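PDB 6JYZ: putative secreted endoglycosylceramidase from Rhodococcus hoagii, which probably hydrolyses the O-glycosidic bond between sugar and ceramide in galactosyl glycolipids, as an endogalactosylceramidase of glycoside hydrolase family 5. Local coordinates for residues Q404-L416 and F424-P437. Residues are numbered along the deposited sequence; the frame is centred on the assembly and turned at random.
Sequences QLARAYPRAAPGL and FRGDGSGRIEAWYP. With IPA (isopropyl alcohol), chain C; EDO (1,2-ethanediol), chain F.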
ATOM      1  N   GLN A 404      18.260   2.830   1.517  1.00 13.14           N
ATOM      2  CA  GLN A 404      17.728   1.625   2.115  1.00 12.80           C
ATOM      3  C   GLN A 404      16.668   0.967   1.234  1.00 12.13           C
ATOM      4  O   GLN A 404      16.618  -0.261   1.089  1.00 13.04           O
ATOM      5  CB  GLN A 404      17.127   1.951   3.492  1.00 13.97           C
ATOM      6  CG  GLN A 404      18.150   2.419   4.514  1.00 14.27           C
ATOM      7  CD  GLN A 404      19.193   1.362   4.758  1.00 15.14           C
ATOM      8  OE1 GLN A 404      18.907   0.166   4.851  1.00 15.47           O
ATOM      9  NE2 GLN A 404      20.408   1.859   4.930  1.00 18.67           N
ATOM     10  N   LEU A 405      15.813   1.787   0.625  1.00 12.19           N
ATOM     11  CA  LEU A 405      14.735   1.243  -0.173  1.00 12.36           C
ATOM     12  C   LEU A 405      15.216   0.560  -1.439  1.00 12.18           C
ATOM     13  O   LEU A 405      14.577  -0.311  -1.981  1.00 13.29           O
ATOM     14  CB  LEU A 405      13.732   2.336  -0.539  1.00 12.26           C
ATOM     15  CG  LEU A 405      13.075   3.048   0.655  1.00 12.80           C
ATOM     16  CD1 LEU A 405      12.066   4.062   0.127  1.00 15.08           C
ATOM     17  CD2 LEU A 405      12.428   2.072   1.625  1.00 14.54           C
ATOM     18  N   ALA A 406      16.408   0.968  -1.933  1.00 12.49           N
ATOM     19  CA  ALA A 406      16.975   0.398  -3.157  1.00 12.83           C
ATOM     20  C   ALA A 406      17.799  -0.873  -2.896  1.00 11.55           C
ATOM     21  O   ALA A 406      18.394  -1.387  -3.860  1.00 12.09           O
ATOM     22  CB  ALA A 406      17.813   1.445  -3.874  1.00 13.93           C
ATOM     23  N   ARG A 407      17.870  -1.338  -1.673  1.00 11.00           N
ATOM     24  CA  ARG A 407      18.733  -2.479  -1.372  1.00 11.29           C
ATOM     25  C   ARG A 407      18.422  -3.684  -2.227  1.00 11.41           C
ATOM     26  O   ARG A 407      17.281  -3.989  -2.600  1.00 12.18           O
ATOM     27  CB  ARG A 407      18.669  -2.840   0.109  1.00 11.61           C
ATOM     28  CG  ARG A 407      19.523  -1.875   0.946  1.00 12.26           C
ATOM     29  CD  ARG A 407      19.230  -1.915   2.442  1.00 14.33           C
ATOM     30  NE  ARG A 407      19.319  -3.254   2.973  1.00 14.13           N
ATOM     31  CZ  ARG A 407      19.032  -3.615   4.252  1.00 13.10           C
ATOM     32  NH1 ARG A 407      18.745  -2.665   5.143  1.00 14.66           N
ATOM     33  NH2 ARG A 407      18.965  -4.898   4.556  1.00 16.23           N
ATOM     34  N   ALA A 408      19.469  -4.467  -2.532  1.00 11.56           N
ATOM     35  CA  ALA A 408      19.375  -5.663  -3.343  1.00 10.88           C
ATOM     36  C   ALA A 408      18.356  -6.643  -2.768  1.00 10.34           C
ATOM     37  O   ALA A 408      18.269  -6.834  -1.511  1.00 11.72           O
ATOM     38  CB  ALA A 408      20.774  -6.342  -3.380  1.00 11.39           C
ATOM     39  N   TYR A 409      17.631  -7.350  -3.629  1.00 10.24           N
ATOM     40  CA  TYR A 409      16.733  -8.411  -3.188  1.00  9.52           C
ATOM     41  C   TYR A 409      16.396  -9.327  -4.346  1.00  9.89           C
ATOM     42  O   TYR A 409      16.414  -8.883  -5.502  1.00 10.59           O
ATOM     43  CB  TYR A 409      15.411  -7.853  -2.557  1.00 10.37           C
ATOM     44  CG  TYR A 409      14.439  -7.199  -3.535  1.00  9.44           C
ATOM     45  CD1 TYR A 409      14.746  -5.987  -4.114  1.00 10.94           C
ATOM     46  CD2 TYR A 409      13.271  -7.837  -3.873  1.00 10.18           C
ATOM     47  CE1 TYR A 409      13.888  -5.385  -5.046  1.00 11.17           C
ATOM     48  CE2 TYR A 409      12.387  -7.239  -4.782  1.00 10.52           C
ATOM     49  CZ  TYR A 409      12.718  -6.042  -5.375  1.00 10.71           C
ATOM     50  OH  TYR A 409      11.817  -5.465  -6.265  1.00 11.99           O
ATOM     51  N   PRO A 410      15.976 -10.546  -4.076  1.00  9.67           N
ATOM     52  CA  PRO A 410      15.456 -11.441  -5.120  1.00 10.84           C
ATOM     53  C   PRO A 410      13.995 -11.081  -5.404  1.00 11.38           C
ATOM     54  O   PRO A 410      13.128 -11.166  -4.498  1.00 11.48           O
ATOM     55  CB  PRO A 410      15.586 -12.851  -4.521  1.00 11.35           C
ATOM     56  CG  PRO A 410      15.470 -12.594  -2.998  1.00 10.87           C
ATOM     57  CD  PRO A 410      16.102 -11.247  -2.749  1.00 10.60           C
ATOM     58  N   ARG A 411      13.698 -10.688  -6.619  1.00 10.43           N
ATOM     59  CA  ARG A 411      12.323 -10.454  -7.060  1.00 11.01           C
ATOM     60  C   ARG A 411      11.529 -11.739  -7.124  1.00 10.56           C
ATOM     61  O   ARG A 411      10.354 -11.823  -6.680  1.00 11.67           O
ATOM     62  CB  ARG A 411      12.307  -9.767  -8.433  1.00 11.51           C
ATOM     63  CG  ARG A 411      12.967  -8.394  -8.456  1.00 11.98           C
ATOM     64  CD  ARG A 411      13.246  -8.011  -9.938  1.00 13.48           C
ATOM     65  NE  ARG A 411      12.061  -8.034 -10.802  1.00 12.53           N
ATOM     66  CZ  ARG A 411      11.379  -6.968 -11.241  1.00 11.56           C
ATOM     67  NH1 ARG A 411      11.736  -5.752 -10.952  1.00 11.65           N
ATOM     68  NH2 ARG A 411      10.313  -7.237 -11.956  1.00 13.12           N
ATOM     69  N   ALA A 412      12.122 -12.786  -7.670  1.00 11.15           N
ATOM     70  CA  ALA A 412      11.479 -14.065  -7.864  1.00 11.54           C
ATOM     71  C   ALA A 412      12.519 -15.163  -7.742  1.00 11.97           C
ATOM     72  O   ALA A 412      13.609 -15.034  -8.361  1.00 13.55           O
ATOM     73  CB  ALA A 412      10.772 -14.137  -9.218  1.00 13.67           C
ATOM     74  N   ALA A 413      12.239 -16.187  -6.950  1.00 11.12           N
ATOM     75  CA  ALA A 413      13.237 -17.232  -6.752  1.00 12.09           C
ATOM     76  C   ALA A 413      12.544 -18.508  -6.409  1.00 12.87           C
ATOM     77  O   ALA A 413      11.646 -18.498  -5.534  1.00 13.02           O
ATOM     78  CB  ALA A 413      14.183 -16.858  -5.684  1.00 15.33           C
ATOM     79  N   PRO A 414      12.822 -19.637  -7.054  1.00 13.49           N
ATOM     80  CA  PRO A 414      12.100 -20.873  -6.778  1.00 14.34           C
ATOM     81  C   PRO A 414      12.495 -21.463  -5.433  1.00 13.27           C
ATOM     82  O   PRO A 414      13.685 -21.600  -5.108  1.00 14.79           O
ATOM     83  CB  PRO A 414      12.534 -21.832  -7.918  1.00 16.34           C
ATOM     84  CG  PRO A 414      13.853 -21.360  -8.238  1.00 16.84           C
ATOM     85  CD  PRO A 414      13.876 -19.822  -8.085  1.00 15.64           C
ATOM     86  N   GLY A 415      11.548 -21.816  -4.584  1.00 12.52           N
ATOM     87  CA  GLY A 415      11.869 -22.437  -3.304  1.00 12.58           C
ATOM     88  C   GLY A 415      12.748 -21.537  -2.468  1.00 11.82           C
ATOM     89  O   GLY A 415      13.591 -22.056  -1.745  1.00 12.99           O
ATOM     90  N   LEU A 416      12.550 -20.207  -2.435  1.00 12.08           N
ATOM     91  CA  LEU A 416      13.341 -19.330  -1.599  1.00 11.57           C
ATOM     92  C   LEU A 416      13.257 -19.764  -0.146  1.00 11.67           C
ATOM     93  O   LEU A 416      12.151 -20.008   0.357  1.00 13.73           O
ATOM     94  CB  LEU A 416      12.759 -17.924  -1.752  1.00 12.07           C
ATOM     95  CG  LEU A 416      13.497 -16.821  -1.055  1.00 12.19           C
ATOM     96  CD1 LEU A 416      14.898 -16.561  -1.645  1.00 13.10           C
ATOM     97  CD2 LEU A 416      12.652 -15.545  -1.134  1.00 14.11           C
ATOM     98  N   PHE A 424      20.894 -14.406  -0.862  1.00 11.93           N
ATOM     99  CA  PHE A 424      19.712 -15.245  -0.697  1.00 11.20           C
ATOM    100  C   PHE A 424      19.967 -16.666  -1.106  1.00 10.64           C
ATOM    101  O   PHE A 424      20.994 -16.918  -1.808  1.00 11.78           O
ATOM    102  CB  PHE A 424      18.462 -14.695  -1.448  1.00 11.40           C
ATOM    103  CG  PHE A 424      18.707 -14.518  -2.951  1.00 10.07           C
ATOM    104  CD1 PHE A 424      19.284 -13.393  -3.488  1.00 10.98           C
ATOM    105  CD2 PHE A 424      18.310 -15.551  -3.781  1.00 10.75           C
ATOM    106  CE1 PHE A 424      19.484 -13.285  -4.864  1.00 11.29           C
ATOM    107  CE2 PHE A 424      18.509 -15.434  -5.167  1.00 12.39           C
ATOM    108  CZ  PHE A 424      19.095 -14.338  -5.699  1.00 10.76           C
ATOM    109  N   ARG A 425      19.143 -17.573  -0.681  1.00 11.06           N
ATOM    110  CA  ARG A 425      19.338 -18.981  -0.967  1.00 12.35           C
ATOM    111  C   ARG A 425      18.023 -19.690  -1.015  1.00 11.81           C
ATOM    112  O   ARG A 425      16.998 -19.161  -0.476  1.00 12.24           O
ATOM    113  CB  ARG A 425      20.320 -19.680  -0.042  1.00 16.01           C
ATOM    114  CG  ARG A 425      19.879 -19.816   1.386  1.00 18.40           C
ATOM    115  CD  ARG A 425      20.983 -20.535   2.242  1.00 18.41           C
ATOM    116  NE  ARG A 425      22.195 -19.738   2.282  1.00 17.57           N
ATOM    117  CZ  ARG A 425      23.350 -20.053   1.661  1.00 15.12           C
ATOM    118  NH1 ARG A 425      23.529 -21.177   1.018  1.00 16.49           N
ATOM    119  NH2 ARG A 425      24.303 -19.151   1.605  1.00 18.64           N
ATOM    120  N   GLY A 426      17.958 -20.856  -1.605  1.00 11.81           N
ATOM    121  CA  GLY A 426      16.731 -21.604  -1.684  1.00 12.30           C
ATOM    122  C   GLY A 426      16.965 -22.985  -2.235  1.00 12.07           C
ATOM    123  O   GLY A 426      18.144 -23.446  -2.348  1.00 12.84           O
ATOM    124  N   ASP A 427      15.906 -23.692  -2.459  1.00 12.17           N
ATOM    125  CA  ASP A 427      15.957 -25.035  -3.029  1.00 13.35           C
ATOM    126  C   ASP A 427      14.777 -25.208  -3.938  1.00 13.92           C
ATOM    127  O   ASP A 427      13.634 -25.321  -3.401  1.00 14.39           O
ATOM    128  CB  ASP A 427      16.008 -26.078  -1.901  1.00 16.82           C
ATOM    129  CG  ASP A 427      16.207 -27.497  -2.387  1.00 18.23           C
ATOM    130  OD1 ASP A 427      16.053 -27.733  -3.556  1.00 18.86           O
ATOM    131  OD2 ASP A 427      16.366 -28.387  -1.480  1.00 25.17           O
ATOM    132  N   GLY A 428      15.002 -25.174  -5.246  1.00 13.11           N
ATOM    133  CA  GLY A 428      13.874 -25.282  -6.150  1.00 13.66           C
ATOM    134  C   GLY A 428      14.360 -25.208  -7.586  1.00 14.21           C
ATOM    135  O   GLY A 428      15.565 -25.029  -7.851  1.00 15.16           O
ATOM    136  N   SER A 429      13.398 -25.303  -8.493  1.00 15.85           N
ATOM    137  CA  SER A 429      13.691 -25.347  -9.929  1.00 15.64           C
ATOM    138  C   SER A 429      13.033 -24.180 -10.617  1.00 14.92           C
ATOM    139  O   SER A 429      11.826 -24.008 -10.458  1.00 18.26           O
ATOM    140  CB  SER A 429      13.302 -26.695 -10.585  1.00 18.14           C
ATOM    141  OG  SER A 429      14.103 -27.716  -9.989  1.00 20.87           O
ATOM    142  N   GLY A 430      13.788 -23.384 -11.351  1.00 15.23           N
ATOM    143  CA  GLY A 430      13.200 -22.309 -12.145  1.00 15.98           C
ATOM    144  C   GLY A 430      14.159 -21.130 -12.232  1.00 13.42           C
ATOM    145  O   GLY A 430      15.318 -21.199 -11.809  1.00 14.96           O
ATOM    146  N   ARG A 431      13.665 -20.052 -12.790  1.00 13.95           N
ATOM    147  CA  ARG A 431      14.483 -18.886 -13.067  1.00 13.52           C
ATOM    148  C   ARG A 431      14.549 -17.923 -11.882  1.00 14.43           C
ATOM    149  O   ARG A 431      13.514 -17.448 -11.365  1.00 16.27           O
ATOM    150  CB  ARG A 431      13.908 -18.132 -14.270  1.00 18.17           C
ATOM    151  CG  ARG A 431      14.705 -16.904 -14.666  1.00 21.70           C
ATOM    152  CD  ARG A 431      14.022 -16.171 -15.820  1.00 30.21           C
ATOM    153  NE  ARG A 431      14.014 -17.056 -16.968  1.00 42.73           N
ATOM    154  CZ  ARG A 431      14.713 -16.836 -18.074  1.00 52.74           C
ATOM    155  NH1 ARG A 431      15.480 -15.765 -18.181  1.00 53.99           N
ATOM    156  NH2 ARG A 431      14.640 -17.691 -19.076  1.00 63.41           N
ATOM    157  N   ILE A 432      15.734 -17.641 -11.428  1.00 13.34           N
ATOM    158  CA  ILE A 432      15.964 -16.606 -10.425  1.00 12.61           C
ATOM    159  C   ILE A 432      15.978 -15.257 -11.090  1.00 12.72           C
ATOM    160  O   ILE A 432      16.658 -15.088 -12.137  1.00 12.92           O
ATOM    161  CB  ILE A 432      17.338 -16.845  -9.771  1.00 12.57           C
ATOM    162  CG1 ILE A 432      17.308 -18.139  -8.959  1.00 13.71           C
ATOM    163  CG2 ILE A 432      17.727 -15.676  -8.873  1.00 13.96           C
ATOM    164  CD1 ILE A 432      18.706 -18.736  -8.672  1.00 16.20           C
ATOM    165  N   GLU A 433      15.327 -14.237 -10.510  1.00 12.51           N
ATOM    166  CA  GLU A 433      15.449 -12.874 -10.946  1.00 11.88           C
ATOM    167  C   GLU A 433      15.742 -11.987  -9.766  1.00 11.66           C
ATOM    168  O   GLU A 433      14.969 -12.037  -8.769  1.00 12.12           O
ATOM    169  CB  GLU A 433      14.167 -12.394 -11.592  1.00 13.55           C
ATOM    170  CG  GLU A 433      13.879 -13.166 -12.868  1.00 15.66           C
ATOM    171  CD  GLU A 433      12.601 -12.731 -13.590  1.00 23.88           C
ATOM    172  OE1 GLU A 433      12.364 -11.504 -13.737  1.00 23.46           O
ATOM    173  OE2 GLU A 433      11.923 -13.618 -14.113  1.00 24.77           O
ATOM    174  N   ALA A 434      16.806 -11.221  -9.767  1.00 10.97           N
ATOM    175  CA  ALA A 434      17.184 -10.420  -8.610  1.00 11.08           C
ATOM    176  C   ALA A 434      17.603  -9.027  -9.026  1.00 10.97           C
ATOM    177  O   ALA A 434      18.083  -8.814 -10.177  1.00 13.32           O
ATOM    178  CB  ALA A 434      18.220 -11.108  -7.773  1.00 12.01           C
ATOM    179  N   TRP A 435      17.503  -8.072  -8.104  1.00 10.78           N
ATOM    180  CA  TRP A 435      17.925  -6.688  -8.282  1.00 11.37           C
ATOM    181  C   TRP A 435      19.131  -6.372  -7.415  1.00 10.53           C
ATOM    182  O   TRP A 435      19.192  -6.775  -6.259  1.00 10.75           O
ATOM    183  CB  TRP A 435      16.750  -5.795  -7.797  1.00 11.09           C
ATOM    184  CG  TRP A 435      17.127  -4.379  -7.505  1.00 11.06           C
ATOM    185  CD1 TRP A 435      17.319  -3.801  -6.270  1.00 10.81           C
ATOM    186  CD2 TRP A 435      17.440  -3.302  -8.440  1.00 10.78           C
ATOM    187  NE1 TRP A 435      17.696  -2.483  -6.364  1.00 10.99           N
ATOM    188  CE2 TRP A 435      17.798  -2.160  -7.696  1.00 10.35           C
ATOM    189  CE3 TRP A 435      17.378  -3.231  -9.850  1.00 11.54           C
ATOM    190  CZ2 TRP A 435      18.054  -0.929  -8.332  1.00 11.17           C
ATOM    191  CZ3 TRP A 435      17.640  -1.997 -10.457  1.00 11.95           C
ATOM    192  CH2 TRP A 435      17.971  -0.875  -9.698  1.00 11.82           C
ATOM    193  N   TYR A 436      20.028  -5.537  -7.973  1.00 11.02           N
ATOM    194  CA  TYR A 436      21.139  -4.982  -7.216  1.00 11.10           C
ATOM    195  C   TYR A 436      21.268  -3.504  -7.562  1.00 11.68           C
ATOM    196  O   TYR A 436      21.291  -3.184  -8.754  1.00 12.56           O
ATOM    197  CB  TYR A 436      22.490  -5.664  -7.550  1.00 11.93           C
ATOM    198  CG  TYR A 436      22.502  -7.135  -7.247  1.00 10.70           C
ATOM    199  CD1 TYR A 436      21.979  -8.052  -8.145  1.00 10.59           C
ATOM    200  CD2 TYR A 436      22.964  -7.564  -6.028  1.00 12.06           C
ATOM    201  CE1 TYR A 436      21.842  -9.381  -7.818  1.00 11.72           C
ATOM    202  CE2 TYR A 436      22.872  -8.919  -5.693  1.00 11.77           C
ATOM    203  CZ  TYR A 436      22.305  -9.805  -6.579  1.00 11.86           C
ATOM    204  OH  TYR A 436      22.140 -11.122  -6.237  1.00 15.51           O
ATOM    205  N   PRO A 437      21.360  -2.575  -6.613  1.00 11.95           N
ATOM    206  CA  PRO A 437      21.468  -1.152  -6.950  1.00 12.59           C
ATOM    207  C   PRO A 437      22.906  -0.758  -7.266  1.00 13.56           C
ATOM    208  O   PRO A 437      23.854  -1.379  -6.773  1.00 13.87           O
ATOM    209  CB  PRO A 437      21.054  -0.447  -5.624  1.00 13.32           C
ATOM    210  CG  PRO A 437      21.490  -1.436  -4.534  1.00 13.74           C
ATOM    211  CD  PRO A 437      21.249  -2.805  -5.164  1.00 12.49           C
TER
HETATM  212  C1  IPA C 502       8.888 -10.704 -10.061  1.00 30.23           C
HETATM  213  C2  IPA C 502       9.471 -11.061 -11.432  1.00 30.30           C
HETATM  214  C3  IPA C 502       8.579 -10.736 -12.584  1.00 32.81           C
HETATM  215  O2  IPA C 502      10.662 -10.300 -11.667  1.00 22.94           O
HETATM  216  C1  EDO F 505      21.215 -16.072   3.357  1.00 33.47           C
HETATM  217  O1  EDO F 505      21.091 -17.477   3.556  1.00 33.04           O
HETATM  218  C2  EDO F 505      22.429 -15.853   2.574  1.00 30.50           C
HETATM  219  O2  EDO F 505      23.560 -16.622   2.950  1.00 32.99           O
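P410 and F424 face each other inside a small C-terminal beta-sandwich, a worked example of how a chain that turns corners joins two sheets. Strand 409-414 pairs antiparallel with 431-437 in one layer, whereas 416-420 and 423-428 belong to the other. P410 CB sits 3.7 Å from the centroid of the F424 ring, only 3° off its normal: a CH-pi contact over the face. F424 reaches this place because CG stands between its own backbone N and carbonyl carbon (chi1 57°), and L416 CD1 packs on its CB at 4.0 Å. With an alanine in place of F424, the P410 ring would have no aromatic face to rest on, and a gap would probably open between the layers.

The pairing itself is irregular. W435 N to Y409 O is nearly straight at 177°, but then R411 and A412 both face E433 in a classic beta bulge: E433 O accepts A412 N at 3.1 Å and, weakly, R411 N. On the W435 side of this layer Y409 meets the indole rim to rim. Farther out, an isopropanol, probably from the crystallisation liquor, takes R411 NE and NH2 through O2 and donates to E433 OE1; R38 holds E433 OE2 and R462 holds OE1, which probably favours the ionised carboxylate. Near the corner at 429-430, D427 N bonds to G415 O, in the type II turn from A413 to L416, while P414 lays CB against S429 O. Just past helix 399-405, the indole NE1 of W435, in its ring plane, reaches A406 O at 2.8 Å from above the carbonyl plane.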